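Local coordinates for protein 3-oxo-tetronate kinase (Haemophilus influenzae, PDB 1YZY) that catalyses the ATP-dependent phosphorylation of 3-oxo-tetronate to 3-oxo-tetronate 4-phosphate, at residues E332-K343 against E356-F367. Residues are numbered along the deposited sequence; the frame is centred on the assembly and turned at random.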
loop_
_atom_site.group_PDB
_atom_site.type_symbol
_atom_site.label_atom_id
_atom_site.label_comp_id
_atom_site.label_asym_id
_atom_site.label_seq_id
_atom_site.Cartn_x
_atom_site.Cartn_y
_atom_site.Cartn_z
ATOM N N GLU A 332 -14.607 -8.157 -16.606
ATOM C CA GLU A 332 -14.276 -8.557 -15.239
ATOM C C GLU A 332 -14.666 -9.996 -14.916
ATOM O O GLU A 332 -13.924 -10.708 -14.246
ATOM C CB GLU A 332 -14.943 -7.617 -14.238
ATOM C CG GLU A 332 -14.315 -6.233 -14.162
ATOM C CD GLU A 332 -15.107 -5.274 -13.283
ATOM O OE1 GLU A 332 -15.824 -5.732 -12.364
ATOM O OE2 GLU A 332 -15.003 -4.049 -13.512
ATOM N N ASN A 333 -15.867 -10.394 -15.321
ATOM C CA ASN A 333 -16.340 -11.752 -15.080
ATOM C C ASN A 333 -15.489 -12.760 -15.846
ATOM O O ASN A 333 -15.250 -13.869 -15.365
ATOM C CB ASN A 333 -17.807 -11.904 -15.505
ATOM C CG ASN A 333 -18.780 -11.311 -14.504
ATOM O OD1 ASN A 333 -18.612 -11.452 -13.289
ATOM N ND2 ASN A 333 -19.827 -10.673 -15.011
ATOM N N THR A 334 -15.053 -12.382 -17.046
ATOM C CA THR A 334 -14.236 -13.260 -17.876
ATOM C C THR A 334 -12.856 -13.514 -17.273
ATOM O O THR A 334 -12.421 -14.665 -17.184
ATOM C CB THR A 334 -14.094 -12.726 -19.331
ATOM O OG1 THR A 334 -15.378 -12.708 -19.974
ATOM C CG2 THR A 334 -13.170 -13.624 -20.139
ATOM N N PHE A 335 -12.157 -12.447 -16.890
ATOM C CA PHE A 335 -10.835 -12.584 -16.280
ATOM C C PHE A 335 -10.941 -13.388 -14.990
ATOM O O PHE A 335 -10.109 -14.244 -14.707
ATOM C CB PHE A 335 -10.228 -11.210 -15.966
ATOM C CG PHE A 335 -9.574 -10.540 -17.143
ATOM C CD1 PHE A 335 -8.564 -11.179 -17.856
ATOM C CD2 PHE A 335 -9.940 -9.247 -17.511
ATOM C CE1 PHE A 335 -7.923 -10.538 -18.914
ATOM C CE2 PHE A 335 -9.307 -8.599 -18.568
ATOM C CZ PHE A 335 -8.293 -9.247 -19.271
ATOM N N ALA A 336 -11.960 -13.089 -14.201
ATOM C CA ALA A 336 -12.180 -13.767 -12.939
ATOM C C ALA A 336 -12.404 -15.259 -13.118
ATOM O O ALA A 336 -11.820 -16.068 -12.393
ATOM C CB ALA A 336 -13.365 -13.151 -12.221
ATOM N N LYS A 337 -13.278 -15.629 -14.045
ATOM C CA LYS A 337 -13.551 -17.043 -14.264
ATOM C C LYS A 337 -12.395 -17.786 -14.935
ATOM O O LYS A 337 -12.213 -18.991 -14.712
ATOM C CB LYS A 337 -14.872 -17.232 -15.015
ATOM C CG LYS A 337 -16.085 -17.051 -14.115
ATOM C CD LYS A 337 -17.396 -17.200 -14.869
ATOM C CE LYS A 337 -18.585 -16.915 -13.951
ATOM N NZ LYS A 337 -19.881 -16.824 -14.683
ATOM N N LEU A 338 -11.612 -17.063 -15.735
ATOM C CA LEU A 338 -10.464 -17.646 -16.406
ATOM C C LEU A 338 -9.362 -17.864 -15.388
ATOM O O LEU A 338 -8.732 -18.922 -15.358
ATOM C CB LEU A 338 -9.973 -16.717 -17.512
ATOM C CG LEU A 338 -8.701 -17.079 -18.292
ATOM C CD1 LEU A 338 -8.821 -18.442 -18.959
ATOM C CD2 LEU A 338 -8.431 -16.002 -19.332
ATOM N N ALA A 339 -9.132 -16.860 -14.547
ATOM C CA ALA A 339 -8.096 -16.933 -13.522
ATOM C C ALA A 339 -8.349 -18.075 -12.558
ATOM O O ALA A 339 -7.409 -18.678 -12.038
ATOM C CB ALA A 339 -8.011 -15.630 -12.769
ATOM N N ALA A 340 -9.619 -18.328 -12.265
ATOM C CA ALA A 340 -9.987 -19.412 -11.361
ATOM C C ALA A 340 -9.718 -20.772 -12.005
ATOM O O ALA A 340 -9.285 -21.708 -11.330
ATOM C CB ALA A 340 -11.444 -19.298 -10.966
ATOM N N LYS A 341 -9.994 -20.878 -13.302
ATOM C CA LYS A 341 -9.769 -22.121 -14.039
ATOM C C LYS A 341 -8.280 -22.392 -14.200
ATOM O O LYS A 341 -7.837 -23.533 -14.070
ATOM C CB LYS A 341 -10.446 -22.073 -15.415
ATOM C CG LYS A 341 -11.971 -21.979 -15.353
ATOM C CD LYS A 341 -12.619 -22.090 -16.729
ATOM C CE LYS A 341 -13.133 -23.501 -17.022
ATOM N NZ LYS A 341 -12.060 -24.540 -17.096
ATOM N N LEU A 342 -7.515 -21.340 -14.487
ATOM C CA LEU A 342 -6.071 -21.464 -14.661
ATOM C C LEU A 342 -5.387 -21.880 -13.367
ATOM O O LEU A 342 -4.425 -22.645 -13.399
ATOM C CB LEU A 342 -5.466 -20.155 -15.177
ATOM C CG LEU A 342 -5.920 -19.673 -16.555
ATOM C CD1 LEU A 342 -5.391 -18.284 -16.818
ATOM C CD2 LEU A 342 -5.462 -20.640 -17.635
ATOM N N LYS A 343 -5.868 -21.374 -12.234
ATOM C CA LYS A 343 -5.267 -21.731 -10.952
ATOM C C LYS A 343 -5.522 -23.201 -10.644
ATOM O O LYS A 343 -4.649 -23.886 -10.102
ATOM C CB LYS A 343 -5.800 -20.865 -9.808
ATOM C CG LYS A 343 -4.938 -20.947 -8.542
ATOM C CD LYS A 343 -5.614 -20.335 -7.330
ATOM C CE LYS A 343 -6.642 -21.277 -6.730
ATOM N NZ LYS A 343 -7.380 -20.663 -5.593
ATOM N N GLU A 356 -9.161 -2.383 -11.622
ATOM C CA GLU A 356 -10.303 -3.284 -11.520
ATOM C C GLU A 356 -9.959 -4.738 -11.839
ATOM O O GLU A 356 -10.451 -5.652 -11.168
ATOM C CB GLU A 356 -11.430 -2.762 -12.436
ATOM C CG GLU A 356 -11.644 -1.261 -12.458
ATOM C CD GLU A 356 -12.943 -0.946 -13.209
ATOM O OE1 GLU A 356 -13.644 0.016 -12.821
ATOM O OE2 GLU A 356 -13.269 -1.660 -14.184
ATOM N N THR A 357 -9.159 -4.950 -12.884
ATOM C CA THR A 357 -8.753 -6.299 -13.280
ATOM C C THR A 357 -7.995 -7.007 -12.146
ATOM O O THR A 357 -8.211 -8.192 -11.884
ATOM C CB THR A 357 -7.877 -6.279 -14.558
ATOM O OG1 THR A 357 -8.609 -5.684 -15.635
ATOM C CG2 THR A 357 -7.476 -7.688 -14.954
ATOM N N SER A 358 -7.121 -6.276 -11.464
ATOM C CA SER A 358 -6.346 -6.844 -10.368
ATOM C C SER A 358 -7.227 -7.213 -9.177
ATOM O O SER A 358 -7.035 -8.260 -8.557
ATOM C CB SER A 358 -5.250 -5.858 -9.918
ATOM O OG SER A 358 -4.387 -5.526 -10.987
ATOM N N SER A 359 -8.160 -6.331 -8.832
ATOM C CA SER A 359 -9.055 -6.557 -7.701
ATOM C C SER A 359 -9.923 -7.790 -7.910
ATOM O O SER A 359 -10.052 -8.622 -7.009
ATOM C CB SER A 359 -9.956 -5.333 -7.465
ATOM O OG SER A 359 -9.223 -4.218 -6.979
ATOM N N ILE A 360 -10.513 -7.891 -9.100
ATOM C CA ILE A 360 -11.393 -9.007 -9.461
ATOM C C ILE A 360 -10.685 -10.370 -9.424
ATOM O O ILE A 360 -11.251 -11.346 -8.918
ATOM C CB ILE A 360 -12.068 -8.761 -10.851
ATOM C CG1 ILE A 360 -13.417 -9.473 -10.913
ATOM C CG2 ILE A 360 -11.171 -9.205 -12.005
ATOM C CD1 ILE A 360 -14.488 -8.791 -10.090
ATOM N N VAL A 361 -9.452 -10.422 -9.939
ATOM C CA VAL A 361 -8.658 -11.648 -9.957
ATOM C C VAL A 361 -8.235 -12.077 -8.547
ATOM O O VAL A 361 -8.171 -13.273 -8.249
ATOM C CB VAL A 361 -7.416 -11.498 -10.874
ATOM C CG1 VAL A 361 -6.460 -12.660 -10.684
ATOM C CG2 VAL A 361 -7.848 -11.417 -12.319
ATOM N N VAL A 362 -7.898 -11.112 -7.697
ATOM C CA VAL A 362 -7.515 -11.404 -6.321
ATOM C C VAL A 362 -8.768 -11.845 -5.560
ATOM O O VAL A 362 -8.704 -12.702 -4.679
ATOM C CB VAL A 362 -6.923 -10.144 -5.631
ATOM C CG1 VAL A 362 -6.832 -10.343 -4.109
ATOM C CG2 VAL A 362 -5.555 -9.831 -6.207
ATOM N N GLN A 363 -9.894 -11.211 -5.877
ATOM C CA GLN A 363 -11.178 -11.514 -5.244
ATOM C C GLN A 363 -11.615 -12.945 -5.540
ATOM O O GLN A 363 -12.023 -13.684 -4.640
ATOM C CB GLN A 363 -12.255 -10.544 -5.738
ATOM C CG GLN A 363 -13.624 -10.789 -5.123
ATOM C CD GLN A 363 -14.658 -9.783 -5.570
ATOM O OE1 GLN A 363 -14.944 -8.816 -4.863
ATOM N NE2 GLN A 363 -15.233 -10.006 -6.745
ATOM N N GLU A 364 -11.558 -13.305 -6.816
ATOM C CA GLU A 364 -11.929 -14.633 -7.281
ATOM C C GLU A 364 -11.055 -15.736 -6.678
ATOM O O GLU A 364 -11.569 -16.755 -6.204
ATOM C CB GLU A 364 -11.848 -14.681 -8.808
ATOM C CG GLU A 364 -12.398 -15.959 -9.413
ATOM C CD GLU A 364 -13.886 -16.124 -9.175
ATOM O OE1 GLU A 364 -14.664 -15.268 -9.642
ATOM O OE2 GLU A 364 -14.276 -17.110 -8.522
ATOM N N LEU A 365 -9.738 -15.550 -6.714
ATOM C CA LEU A 365 -8.822 -16.544 -6.161
ATOM C C LEU A 365 -8.962 -16.678 -4.643
ATOM O O LEU A 365 -8.512 -17.661 -4.054
ATOM C CB LEU A 365 -7.380 -16.236 -6.577
ATOM C CG LEU A 365 -7.144 -16.043 -8.086
ATOM C CD1 LEU A 365 -5.659 -15.878 -8.361
ATOM C CD2 LEU A 365 -7.708 -17.210 -8.889
ATOM N N GLY A 366 -9.597 -15.685 -4.023
ATOM C CA GLY A 366 -9.853 -15.707 -2.589
ATOM C C GLY A 366 -8.737 -15.349 -1.627
ATOM O O GLY A 366 -8.795 -15.729 -0.459
ATOM N N PHE A 367 -7.747 -14.591 -2.089
ATOM C CA PHE A 367 -6.616 -14.202 -1.244
ATOM C C PHE A 367 -6.931 -13.023 -0.319
ATOM O O PHE A 367 -7.485 -12.011 -0.749
ATOM C CB PHE A 367 -5.407 -13.902 -2.121
ATOM C CG PHE A 367 -5.039 -15.031 -3.037
ATOM C CD1 PHE A 367 -5.103 -16.353 -2.593
ATOM C CD2 PHE A 367 -4.620 -14.776 -4.337
ATOM C CE1 PHE A 367 -4.750 -17.405 -3.430
ATOM C CE2 PHE A 367 -4.263 -15.821 -5.185
ATOM C CZ PHE A 367 -4.327 -17.141 -4.730
#
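A336 and I360 touch where the two helices come together, A336 CB 3.9 Å from I360 CG1. The CA atoms of A336 and V361 are 5.1 Å apart and set the register; the helix axes approach to 8.5 Å and run broadly the same way, at 42°. Small residues suit this separation, and 332-343 supplies A336, A339 and A340, whose methyls leave room for the branched and longer side chains of 356-367. E364 can be followed outward. Its CB lies alongside the A336 methyl, and with CG anti to the backbone N (chi1 -172°) the chain is led across to the other helix. E364 CG presses on A336 O, a tight contact whose exact closeness is doubtful, and also touches the A340 methyl (CB). A bend at chi2 (65°) then folds the carboxylate back, CD staying near A336 O and E364 OE1 ending over A336 CB at 3.6 Å; stem and OE1 pack on A336 with no hydrogen bond across the segments. One turn earlier, I360 CG1 packs against both the E332 carbonyl oxygen and A336 CB. V361 CG1 and L365 CD2 both pack on A339, L365 CD2 3.5 Å from A339 O. At the start of the pair, T357 CG2 sits over one face of the F335 ring in a CH-pi contact, 4.2 Å from its centroid. Nearby, E332 OE2 and E356 OE2 lie 3.0 Å apart, two acceptors not hydrogen-bonded to each other, their carboxylate planes nearly perpendicular. E356 and T357 belong to the probable ATP site, inferred by similarity. K343 runs past L365 to a salt bridge with E388. Within the nucleotide-binding domain, helix 286-295 flanks 324-345, while F335 reaches L251 of strand 248-252 and F367 reaches L392 of strand 391-395.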